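Local coordinates for protein N-acetyl-beta-D glucosaminidase (Rhizomucor miehei CAU432, PDB 4ZM6) that probably hydrolyses terminal N-acetyl-beta-D-glucosamine residues and also binds acetyl coenzyme A, consistent with acetyl transfer to glucosamine, at residues C19-L24 / S46-T51; F76-Q81 / W129-V134; H180-G185 / G231-P236; G263-D268 / A291-A296. All coordinates share one frame; numbering follows the deposited sequence. Where two conformers were deposited one is given.

In the fold
Four contacts, all within the glycoside hydrolase family 3 N-terminal domain, show how a barrel of parallel strands is assembled from successive strand-helix units. From the N terminus, contact 1 closes the first loop, joining the loops after strands 17-19 and 41-44. Contact 2 then pairs strand 76-79 with 129-130 across a helical excursion, and contact 3 packs the ends of strands 178-181 and 227-230. Contact 4 joins strand 264-267 to the approach of strand 296-298, which itself lies beside 17-19. The closures run in series, with none enclosing or crossing another. In space, contact 4 touches contact 2 through Met295 and Trp129, and contact 3 around Asp268.

Contact 1 (C19-L24 / S46-T51); sequences CGFDGL and SRNIAT
The backbones of 19-24 and 46-51, neither of them a regular helix or strand, approach most closely where the CA atoms of Leu24 and Asn48 lie 4.6 Å apart. At the centre is the amide of Asn48, which illustrates how one side chain can hold a neighbouring loop. Its ND2 donates to two carbonyls of the other segment. The bond from Asn48 ND2 to Gly23 O, 2.8 Å long, lies in the carbonyl plane and uses a lone pair; that from Asn48 ND2 to Phe21 O, 3.2 Å long, arrives from above the carbonyl plane. Both acceptors lie close to the amide plane, so both N-H groups can point at their acceptors, which fixes the amide's rotation, and OD1 at its other corner accepts from the backbone N of Phe45. The same amide lies over part of the Phe21 ring, with the two planes 31° apart. Phe21 CG sits between its own backbone N and carbonyl carbon (chi1 61°), which swings the ring back toward Asn48 although its CB points away; beyond, the ring rests on Ile42 and Leu44 of strand 41-44. The CA of Asn48 adds a CA-H...O contact to Gly23 O. At one end Asp22 OD2 and Arg47 NH2 form a long salt bridge of 3.7 Å, a doubtful one because Arg47 was modelled in two conformers. At the other end a methyl of Leu24, CD2, rests against the CB of Ala50. Each segment follows a strand and precedes a helix, the strands being parallel neighbours, so the arrangement joins adjacent beta-alpha loops of a TIM barrel.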
loop_
_atom_site.group_PDB
_atom_site.type_symbol
_atom_site.label_atom_id
_atom_site.label_comp_id
_atom_site.label_asym_id
_atom_site.label_seq_id
_atom_site.Cartn_x
_atom_site.Cartn_y
_atom_site.Cartn_z
ATOM N N CYS A 19 31.666 21.665 -8.341
ATOM C CA CYS A 19 32.341 21.992 -9.596
ATOM C C CYS A 19 33.450 20.995 -9.913
ATOM O O CYS A 19 34.136 20.510 -9.011
ATOM C CB CYS A 19 32.921 23.406 -9.516
ATOM S SG CYS A 19 31.836 24.624 -8.725
ATOM N N GLY A 20 33.619 20.703 -11.203
ATOM C CA GLY A 20 34.619 19.740 -11.664
ATOM C C GLY A 20 35.869 20.387 -12.233
ATOM O O GLY A 20 36.144 21.565 -11.984
ATOM N N PHE A 21 36.629 19.598 -12.989
ATOM C CA PHE A 21 37.862 20.052 -13.640
ATOM C C PHE A 21 38.389 18.963 -14.578
ATOM O O PHE A 21 37.780 17.898 -14.706
ATOM C CB PHE A 21 38.934 20.425 -12.602
ATOM C CG PHE A 21 39.344 19.286 -11.709
ATOM C CD1 PHE A 21 40.291 18.359 -12.127
ATOM C CD2 PHE A 21 38.788 19.142 -10.446
ATOM C CE1 PHE A 21 40.672 17.309 -11.308
ATOM C CE2 PHE A 21 39.168 18.095 -9.621
ATOM C CZ PHE A 21 40.110 17.177 -10.053
ATOM N N ASP A 22 39.519 19.242 -15.227
ATOM C CA ASP A 22 40.180 18.276 -16.104
ATOM C C ASP A 22 41.558 17.903 -15.552
ATOM O O ASP A 22 42.177 18.685 -14.826
ATOM C CB ASP A 22 40.313 18.857 -17.516
ATOM C CG ASP A 22 40.292 17.788 -18.595
ATOM O OD1 ASP A 22 40.973 16.753 -18.426
ATOM O OD2 ASP A 22 39.595 17.982 -19.614
ATOM N N GLY A 23 42.025 16.704 -15.891
ATOM C CA GLY A 23 43.356 16.236 -15.488
ATOM C C GLY A 23 43.324 15.288 -14.305
ATOM O O GLY A 23 42.252 14.886 -13.862
ATOM N N LEU A 24 44.507 14.949 -13.790
ATOM C CA LEU A 24 44.662 13.949 -12.723
ATOM C C LEU A 24 45.301 14.561 -11.473
ATOM O O LEU A 24 45.802 13.843 -10.605
ATOM C CB LEU A 24 45.503 12.763 -13.225
ATOM C CG LEU A 24 45.379 12.431 -14.722
ATOM C CD1 LEU A 24 46.490 13.092 -15.530
ATOM C CD2 LEU A 24 45.391 10.935 -14.976
ATOM N N SER A 46 35.848 10.211 -15.076
ATOM C CA SER A 46 36.945 9.330 -15.520
ATOM C C SER A 46 38.204 10.104 -15.946
ATOM O O SER A 46 39.318 9.599 -15.799
ATOM C CB SER A 46 36.488 8.419 -16.656
ATOM O OG SER A 46 35.237 7.830 -16.357
ATOM N N ARG A 47 38.015 11.315 -16.475
ATOM C CA ARG A 47 39.119 12.234 -16.760
ATOM C C ARG A 47 40.054 12.360 -15.556
ATOM O O ARG A 47 41.278 12.326 -15.703
ATOM C CB ARG A 47 38.571 13.625 -17.101
ATOM C CG ARG A 47 37.212 13.612 -17.781
ATOM C CD ARG A 47 36.307 14.688 -17.205
ATOM N NE ARG A 47 36.500 15.991 -17.823
ATOM C CZ ARG A 47 36.122 17.135 -17.266
ATOM N NH1 ARG A 47 35.539 17.134 -16.075
ATOM N NH2 ARG A 47 36.332 18.280 -17.898
ATOM N N ASN A 48 39.464 12.493 -14.370
ATOM C CA ASN A 48 40.222 12.693 -13.130
ATOM C C ASN A 48 40.676 11.397 -12.450
ATOM O O ASN A 48 41.663 11.397 -11.712
ATOM C CB ASN A 48 39.402 13.546 -12.152
ATOM C CG ASN A 48 38.777 14.767 -12.815
ATOM O OD1 ASN A 48 37.621 15.102 -12.556
ATOM N ND2 ASN A 48 39.534 15.427 -13.687
ATOM N N ILE A 49 39.960 10.299 -12.690
ATOM C CA ILE A 49 40.330 9.004 -12.112
ATOM C C ILE A 49 41.493 8.415 -12.908
ATOM O O ILE A 49 41.292 7.742 -13.922
ATOM C CB ILE A 49 39.124 8.022 -12.034
ATOM C CG1 ILE A 49 38.265 8.322 -10.797
ATOM C CG2 ILE A 49 39.575 6.563 -11.926
ATOM C CD1 ILE A 49 37.675 9.714 -10.738
ATOM N N ALA A 50 42.712 8.695 -12.444
ATOM C CA ALA A 50 43.904 8.092 -13.023
ATOM C C ALA A 50 43.942 6.635 -12.605
ATOM O O ALA A 50 43.748 5.739 -13.427
ATOM C CB ALA A 50 45.165 8.815 -12.569
ATOM N N THR A 51 44.160 6.417 -11.309
ATOM C CA THR A 51 44.303 5.076 -10.746
ATOM C C THR A 51 44.476 5.223 -9.220
ATOM O O THR A 51 44.913 6.284 -8.753
ATOM C CB THR A 51 45.467 4.296 -11.426
ATOM O OG1 THR A 51 45.037 2.964 -11.744
ATOM C CG2 THR A 51 46.751 4.267 -10.570
#

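Contact 2 (F76-Q81 / W129-V134); sequences FIAVDQ and WNLAPV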
loop_
_atom_site.group_PDB
_atom_site.type_symbol
_atom_site.label_atom_id
_atom_site.label_comp_id
_atom_site.label_asym_id
_atom_site.label_seq_id
_atom_site.Cartn_x
_atom_site.Cartn_y
_atom_site.Cartn_z
ATOM N N PHE A 76 33.264 18.149 0.113
ATOM C CA PHE A 76 32.636 16.961 -0.437
ATOM C C PHE A 76 33.335 16.685 -1.760
ATOM O O PHE A 76 33.639 17.612 -2.505
ATOM C CB PHE A 76 31.136 17.178 -0.683
ATOM C CG PHE A 76 30.245 16.652 0.413
ATOM C CD1 PHE A 76 30.278 15.310 0.769
ATOM C CD2 PHE A 76 29.335 17.487 1.053
ATOM C CE1 PHE A 76 29.449 14.817 1.766
ATOM C CE2 PHE A 76 28.501 17.000 2.048
ATOM C CZ PHE A 76 28.557 15.664 2.407
ATOM N N ILE A 77 33.591 15.413 -2.042
ATOM C CA ILE A 77 34.167 14.991 -3.316
ATOM C C ILE A 77 33.238 13.943 -3.930
ATOM O O ILE A 77 33.292 12.758 -3.587
ATOM C CB ILE A 77 35.588 14.429 -3.125
ATOM C CG1 ILE A 77 36.491 15.503 -2.509
ATOM C CG2 ILE A 77 36.167 13.941 -4.450
ATOM C CD1 ILE A 77 37.918 15.048 -2.274
ATOM N N ALA A 78 32.387 14.395 -4.845
ATOM C CA ALA A 78 31.323 13.568 -5.399
ATOM C C ALA A 78 31.734 12.867 -6.691
ATOM O O ALA A 78 32.783 13.160 -7.260
ATOM C CB ALA A 78 30.084 14.418 -5.634
ATOM N N VAL A 79 30.888 11.942 -7.140
ATOM C CA VAL A 79 31.131 11.179 -8.360
ATOM C C VAL A 79 29.853 10.457 -8.822
ATOM O O VAL A 79 29.025 10.063 -8.000
ATOM C CB VAL A 79 32.271 10.155 -8.148
ATOM C CG1 VAL A 79 31.823 9.006 -7.257
ATOM C CG2 VAL A 79 32.776 9.624 -9.478
ATOM N N ASP A 80 29.699 10.296 -10.134
ATOM C CA ASP A 80 28.599 9.516 -10.705
ATOM C C ASP A 80 28.982 8.043 -10.809
ATOM O O ASP A 80 29.367 7.583 -11.885
ATOM C CB ASP A 80 28.261 10.007 -12.117
ATOM C CG ASP A 80 27.369 11.209 -12.127
ATOM O OD1 ASP A 80 26.250 11.126 -11.585
ATOM O OD2 ASP A 80 27.777 12.229 -12.712
ATOM N N GLN A 81 28.870 7.297 -9.717
ATOM C CA GLN A 81 29.181 5.867 -9.760
ATOM C C GLN A 81 27.911 5.018 -9.712
ATOM O O GLN A 81 27.498 4.560 -8.647
ATOM C CB GLN A 81 30.147 5.492 -8.629
ATOM C CG GLN A 81 30.635 4.047 -8.666
ATOM C CD GLN A 81 31.322 3.673 -9.969
ATOM O OE1 GLN A 81 31.857 4.527 -10.672
ATOM N NE2 GLN A 81 31.313 2.389 -10.291
ATOM N N TRP A 129 30.649 10.996 -1.559
ATOM C CA TRP A 129 29.327 11.365 -2.060
ATOM C C TRP A 129 29.125 10.733 -3.430
ATOM O O TRP A 129 29.663 11.209 -4.424
ATOM C CB TRP A 129 29.171 12.888 -2.169
ATOM C CG TRP A 129 27.755 13.355 -2.447
ATOM C CD1 TRP A 129 26.723 12.618 -2.963
ATOM C CD2 TRP A 129 27.234 14.672 -2.242
ATOM N NE1 TRP A 129 25.598 13.392 -3.074
ATOM C CE2 TRP A 129 25.884 14.656 -2.641
ATOM C CE3 TRP A 129 27.778 15.862 -1.754
ATOM C CZ2 TRP A 129 25.070 15.783 -2.570
ATOM C CZ3 TRP A 129 26.971 16.986 -1.683
ATOM C CH2 TRP A 129 25.631 16.938 -2.091
ATOM N N ASN A 130 28.343 9.663 -3.482
ATOM C CA ASN A 130 27.987 9.060 -4.749
ATOM C C ASN A 130 26.664 9.652 -5.236
ATOM O O ASN A 130 25.657 9.614 -4.525
ATOM C CB ASN A 130 27.887 7.545 -4.610
ATOM C CG ASN A 130 27.804 6.837 -5.952
ATOM O OD1 ASN A 130 27.778 7.474 -7.011
ATOM N ND2 ASN A 130 27.758 5.506 -5.913
ATOM N N LEU A 131 26.677 10.211 -6.445
ATOM C CA LEU A 131 25.469 10.765 -7.054
ATOM C C LEU A 131 24.649 9.600 -7.595
ATOM O O LEU A 131 24.694 9.272 -8.779
ATOM C CB LEU A 131 25.822 11.759 -8.163
ATOM C CG LEU A 131 26.721 12.924 -7.742
ATOM C CD1 LEU A 131 27.174 13.707 -8.967
ATOM C CD2 LEU A 131 26.011 13.832 -6.750
ATOM N N ALA A 132 23.918 8.968 -6.689
ATOM C CA ALA A 132 23.184 7.748 -6.979
ATOM C C ALA A 132 22.286 7.456 -5.778
ATOM O O ALA A 132 22.490 8.025 -4.702
ATOM C CB ALA A 132 24.158 6.601 -7.222
ATOM N N PRO A 133 21.293 6.573 -5.948
ATOM C CA PRO A 133 20.967 5.808 -7.136
ATOM C C PRO A 133 19.989 6.525 -8.046
ATOM O O PRO A 133 19.432 7.559 -7.684
ATOM C CB PRO A 133 20.296 4.570 -6.553
ATOM C CG PRO A 133 19.553 5.105 -5.378
ATOM C CD PRO A 133 20.353 6.273 -4.854
ATOM N N VAL A 134 19.797 5.955 -9.227
ATOM C CA VAL A 134 18.789 6.404 -10.166
ATOM C C VAL A 134 17.463 5.760 -9.768
ATOM O O VAL A 134 17.380 4.541 -9.635
ATOM C CB VAL A 134 19.184 6.001 -11.603
ATOM C CG1 VAL A 134 18.058 6.263 -12.592
ATOM C CG2 VAL A 134 20.440 6.747 -12.022
#
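Trp129 meets Ala78 with the base of its side chain and Phe76 with one edge of its indole. Trp129 CB lies 3.9 Å from the CB of Ala78, and CG stays near that methyl. With CG anti to the backbone N (chi1 -170°), the indole is carried toward Phe76: Trp129 CE3 stands 3.4 Å from Phe76 CG, over the phenyl face, and Trp129 CZ3 lies 3.7 Å from Phe76 CD2. The pair is a T-shaped stack, the indole edge meeting the phenyl face with planes 67° apart. Farther out, CH2 packs on Met295, while NE1 donates to Ser177 OG.

The next residue works through polarity. Asn130 turns its amide alongside the backbone of Gln81, OD1 accepting from Gln81 N at 2.9 Å and ND2 donating to Gln81 O, also at 2.9 Å; this two-point grip fixes the amide's rotation. Beside this grip, Leu131 N makes a nearly straight bond of 2.8 Å to Val79 O, part of the parallel pairing of Val79 with Asn130.

Strand 76-79 thus lies between 129-130 and 41-44. Val79 and Asn130 both face Leu122 of helix 108-125, in the connection between the paired strands, and Tyr169 of helix 155-171 packs on Asn130.

Contact 3 (H180-G185 / G231-P236); sequences HFPGHG and GHMLLP
Phe181 O accepts the polar bond between the two segments, a weak, bent hydrogen bond of 3.1 Å from Gly231 N, with the methyl of Met233 lying near by. Close to this bond, the CA of Gly231 packs against His180 CB at 3.9 Å.

Met233 makes the largest share of the contact. Its CG lies between the backbone N and the carbonyl carbon (chi1 36°), and further bends lead the chain into the curve of the opposite segment. Met233 CE ends against Pro182 CD, 3.8 Å away, while Met233 SD lies 3.6 Å from His184 CD2. That sulfur-aromatic contact is oblique, with SD 45° off the normal of the imidazole.

With Lys179 before it, the segment 180-185 reads KHFPGHG, a signature sequence of family 3 beta-N-acetylglucosaminidases, here placed where strand 178-181 runs out beside the end of strand 227-230. The peptide bonds before His180 and Pro182 are both cis, which helps to bend the chain sharply. At the far side Leu235 CD1 ends against Pro182 CG, 3.6 Å away. Asp136 OD1 accepts from the backbone N of both His180 and His184, and Ser244 OG bonds to Gly231 O and Met233 N.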
loop_
_atom_site.group_PDB
_atom_site.type_symbol
_atom_site.label_atom_id
_atom_site.label_comp_id
_atom_site.label_asym_id
_atom_site.label_seq_id
_atom_site.Cartn_x
_atom_site.Cartn_y
_atom_site.Cartn_z
ATOM N N HIS A 180 16.283 11.020 -11.269
ATOM C CA HIS A 180 16.305 12.472 -11.465
ATOM C C HIS A 180 14.911 13.010 -11.229
ATOM O O HIS A 180 14.005 12.757 -12.027
ATOM C CB HIS A 180 16.722 12.808 -12.897
ATOM C CG HIS A 180 18.028 12.210 -13.303
ATOM N ND1 HIS A 180 19.212 12.911 -13.267
ATOM C CD2 HIS A 180 18.338 10.971 -13.746
ATOM C CE1 HIS A 180 20.196 12.131 -13.679
ATOM N NE2 HIS A 180 19.691 10.948 -13.973
ATOM N N PHE A 181 14.735 13.753 -10.143
ATOM C CA PHE A 181 13.414 14.232 -9.762
ATOM C C PHE A 181 12.882 15.164 -10.846
ATOM O O PHE A 181 13.629 16.005 -11.344
ATOM C CB PHE A 181 13.487 14.961 -8.416
ATOM C CG PHE A 181 12.146 15.258 -7.812
ATOM C CD1 PHE A 181 11.493 14.306 -7.041
ATOM C CD2 PHE A 181 11.537 16.488 -8.014
ATOM C CE1 PHE A 181 10.253 14.571 -6.478
ATOM C CE2 PHE A 181 10.301 16.764 -7.453
ATOM C CZ PHE A 181 9.657 15.804 -6.684
ATOM N N PRO A 182 11.593 15.036 -11.213
ATOM C CA PRO A 182 10.541 14.148 -10.714
ATOM C C PRO A 182 10.401 12.797 -11.423
ATOM O O PRO A 182 9.434 12.074 -11.164
ATOM C CB PRO A 182 9.278 14.973 -10.953
ATOM C CG PRO A 182 9.580 15.722 -12.199
ATOM C CD PRO A 182 11.039 16.067 -12.112
ATOM N N GLY A 183 11.336 12.452 -12.301
ATOM C CA GLY A 183 11.257 11.192 -13.029
ATOM C C GLY A 183 11.567 11.361 -14.501
ATOM O O GLY A 183 10.753 11.892 -15.263
ATOM N N HIS A 184 12.744 10.886 -14.896
ATOM C CA HIS A 184 13.237 11.030 -16.260
ATOM C C HIS A 184 13.049 9.764 -17.089
ATOM O O HIS A 184 13.487 9.703 -18.231
ATOM C CB HIS A 184 14.728 11.381 -16.219
ATOM C CG HIS A 184 15.194 12.178 -17.395
ATOM N ND1 HIS A 184 15.186 11.682 -18.682
ATOM C CD2 HIS A 184 15.682 13.437 -17.477
ATOM C CE1 HIS A 184 15.648 12.604 -19.506
ATOM N NE2 HIS A 184 15.956 13.678 -18.800
ATOM N N GLY A 185 12.402 8.753 -16.525
ATOM C CA GLY A 185 12.332 7.450 -17.168
ATOM C C GLY A 185 11.377 7.324 -18.341
ATOM O O GLY A 185 11.495 6.381 -19.131
ATOM N N GLY A 231 16.574 16.691 -12.074
ATOM C CA GLY A 231 17.018 16.703 -13.462
ATOM C C GLY A 231 16.424 17.858 -14.247
ATOM O O GLY A 231 15.710 18.705 -13.694
ATOM N N HIS A 232 16.724 17.887 -15.545
ATOM C CA HIS A 232 16.240 18.939 -16.437
ATOM C C HIS A 232 15.189 18.376 -17.381
ATOM O O HIS A 232 15.523 17.723 -18.373
ATOM C CB HIS A 232 17.395 19.534 -17.239
ATOM C CG HIS A 232 18.608 19.825 -16.419
ATOM N ND1 HIS A 232 18.643 20.825 -15.471
ATOM C CD2 HIS A 232 19.833 19.249 -16.406
ATOM C CE1 HIS A 232 19.838 20.851 -14.907
ATOM N NE2 HIS A 232 20.579 19.907 -15.460
ATOM N N MET A 233 13.922 18.623 -17.059
ATOM C CA MET A 233 12.802 18.232 -17.915
ATOM C C MET A 233 11.653 19.234 -17.826
ATOM O O MET A 233 11.412 19.831 -16.774
ATOM C CB MET A 233 12.324 16.811 -17.582
ATOM C CG MET A 233 12.377 16.436 -16.106
ATOM S SD MET A 233 12.682 14.673 -15.866
ATOM C CE MET A 233 13.770 14.724 -14.446
ATOM N N LEU A 234 10.966 19.422 -18.950
ATOM C CA LEU A 234 9.888 20.396 -19.060
ATOM C C LEU A 234 8.574 19.720 -18.685
ATOM O O LEU A 234 8.213 18.684 -19.254
ATOM C CB LEU A 234 9.827 20.950 -20.492
ATOM C CG LEU A 234 9.218 22.337 -20.746
ATOM C CD1 LEU A 234 7.743 22.379 -20.386
ATOM C CD2 LEU A 234 9.980 23.426 -20.006
ATOM N N LEU A 235 7.869 20.314 -17.724
ATOM C CA LEU A 235 6.587 19.796 -17.245
ATOM C C LEU A 235 5.505 20.859 -17.430
ATOM O O LEU A 235 5.260 21.666 -16.527
ATOM C CB LEU A 235 6.711 19.383 -15.777
ATOM C CG LEU A 235 7.553 18.116 -15.564
ATOM C CD1 LEU A 235 8.621 18.319 -14.501
ATOM C CD2 LEU A 235 6.672 16.916 -15.230
ATOM N N PRO A 236 4.860 20.871 -18.613
ATOM C CA PRO A 236 3.887 21.908 -18.974
ATOM C C PRO A 236 2.758 22.120 -17.966
ATOM O O PRO A 236 2.333 23.258 -17.771
ATOM C CB PRO A 236 3.328 21.411 -20.310
ATOM C CG PRO A 236 4.436 20.617 -20.898
ATOM C CD PRO A 236 5.074 19.927 -19.726
#

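Contact 4 (G263-D268 / A291-A296); sequences GVIITD and AGNDMA
Ile265 and Asp294 hold each other at two points. Asp294 N donates to Ile265 O at 2.8 Å, and the carboxylate then reaches back along the strand, its OD2 accepting from Ile265 N at 3.3 Å. That N-H arrives on the anti side of the carboxylate, 27° out of its plane. Farther along, a weak bond runs from Thr267 N to Met295 O.

Side-chain contacts flank this backbone. Met295 runs obliquely over Ile266, with CB 3.8 Å from Ile266 CG1 and SD near Ile266 CD1; its terminal CE ends 3.9 Å from Val264 CG1. On the other side Asn293 lies across two methyls, its OD1 being 3.4 Å from Ile265 CG2 and 3.6 Å from Thr267 CG2. The amide is positioned from behind by ND2, which donates to Ala288 O in helix 281-291.

A second shell steadies the carboxylate. Arg256 forms a salt bridge with OD2 and also bonds to Gly263 O, while Arg332 and Ser329, both of helix 323-340, hold OD1. Strand 264-267 is thereby fastened to the approach of strand 296-298. With two arginines and a backbone N-H as partners, the buried carboxylate of Asp294 is probably kept ionised where strand and helices meet.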
loop_
_atom_site.group_PDB
_atom_site.type_symbol
_atom_site.label_atom_id
_atom_site.label_comp_id
_atom_site.label_asym_id
_atom_site.label_seq_id
_atom_site.Cartn_x
_atom_site.Cartn_y
_atom_site.Cartn_z
ATOM N N GLY A 263 15.856 17.570 3.534
ATOM C CA GLY A 263 17.264 17.395 3.157
ATOM C C GLY A 263 17.768 18.330 2.071
ATOM O O GLY A 263 17.105 19.299 1.714
ATOM N N VAL A 264 18.951 18.026 1.544
ATOM C CA VAL A 264 19.583 18.852 0.508
ATOM C C VAL A 264 18.970 18.597 -0.867
ATOM O O VAL A 264 18.813 17.450 -1.282
ATOM C CB VAL A 264 21.107 18.592 0.431
ATOM C CG1 VAL A 264 21.718 19.248 -0.802
ATOM C CG2 VAL A 264 21.789 19.092 1.694
ATOM N N ILE A 265 18.635 19.673 -1.570
ATOM C CA ILE A 265 18.216 19.585 -2.965
ATOM C C ILE A 265 19.329 20.152 -3.840
ATOM O O ILE A 265 19.811 21.259 -3.600
ATOM C CB ILE A 265 16.904 20.348 -3.219
ATOM C CG1 ILE A 265 15.854 19.959 -2.175
ATOM C CG2 ILE A 265 16.390 20.059 -4.624
ATOM C CD1 ILE A 265 14.542 20.703 -2.304
ATOM N N ILE A 266 19.722 19.385 -4.854
ATOM C CA ILE A 266 20.809 19.751 -5.766
ATOM C C ILE A 266 20.328 19.586 -7.213
ATOM O O ILE A 266 19.386 18.835 -7.467
ATOM C CB ILE A 266 22.074 18.897 -5.488
ATOM C CG1 ILE A 266 23.252 19.340 -6.363
ATOM C CG2 ILE A 266 21.809 17.413 -5.703
ATOM C CD1 ILE A 266 24.598 18.837 -5.883
ATOM N N THR A 267 20.950 20.299 -8.154
ATOM C CA THR A 267 20.599 20.167 -9.573
ATOM C C THR A 267 21.457 19.108 -10.254
ATOM O O THR A 267 22.515 18.725 -9.748
ATOM C CB THR A 267 20.796 21.482 -10.367
ATOM O OG1 THR A 267 22.180 21.645 -10.715
ATOM C CG2 THR A 267 20.301 22.700 -9.572
ATOM N N ASP A 268 20.994 18.650 -11.413
ATOM C CA ASP A 268 21.836 17.902 -12.336
ATOM C C ASP A 268 22.787 18.920 -12.985
ATOM O O ASP A 268 22.600 20.135 -12.828
ATOM C CB ASP A 268 20.969 17.183 -13.381
ATOM C CG ASP A 268 21.715 16.081 -14.129
ATOM O OD1 ASP A 268 22.940 15.935 -13.940
ATOM O OD2 ASP A 268 21.073 15.354 -14.914
ATOM N N ALA A 291 14.615 28.810 -7.326
ATOM C CA ALA A 291 13.559 27.793 -7.319
ATOM C C ALA A 291 13.448 27.031 -5.995
ATOM O O ALA A 291 12.412 26.428 -5.716
ATOM C CB ALA A 291 13.761 26.814 -8.467
ATOM N N GLY A 292 14.507 27.057 -5.189
ATOM C CA GLY A 292 14.513 26.394 -3.886
ATOM C C GLY A 292 15.591 25.336 -3.724
ATOM O O GLY A 292 15.682 24.710 -2.664
ATOM N N ASN A 293 16.395 25.115 -4.766
ATOM C CA ASN A 293 17.560 24.239 -4.663
ATOM C C ASN A 293 18.518 24.760 -3.597
ATOM O O ASN A 293 18.689 25.974 -3.445
ATOM C CB ASN A 293 18.309 24.152 -5.997
ATOM C CG ASN A 293 17.619 23.254 -7.006
ATOM O OD1 ASN A 293 17.805 22.036 -6.993
ATOM N ND2 ASN A 293 16.849 23.851 -7.910
ATOM N N ASP A 294 19.132 23.842 -2.856
ATOM C CA ASP A 294 20.177 24.202 -1.909
ATOM C C ASP A 294 21.548 24.263 -2.577
ATOM O O ASP A 294 22.473 24.841 -2.023
ATOM C CB ASP A 294 20.229 23.190 -0.764
ATOM C CG ASP A 294 19.014 23.256 0.134
ATOM O OD1 ASP A 294 18.594 24.371 0.500
ATOM O OD2 ASP A 294 18.477 22.188 0.486
ATOM N N MET A 295 21.690 23.665 -3.756
ATOM C CA MET A 295 23.014 23.450 -4.326
ATOM C C MET A 295 22.985 23.452 -5.852
ATOM O O MET A 295 22.010 23.001 -6.460
ATOM C CB MET A 295 23.568 22.117 -3.808
ATOM C CG MET A 295 25.081 22.061 -3.690
ATOM S SD MET A 295 25.662 20.744 -2.602
ATOM C CE MET A 295 25.016 21.321 -1.039
ATOM N N ALA A 296 24.058 23.962 -6.462
ATOM C CA ALA A 296 24.175 24.026 -7.923
ATOM C C ALA A 296 25.408 23.271 -8.423
ATOM O O ALA A 296 26.509 23.425 -7.891
ATOM C CB ALA A 296 24.215 25.472 -8.388
#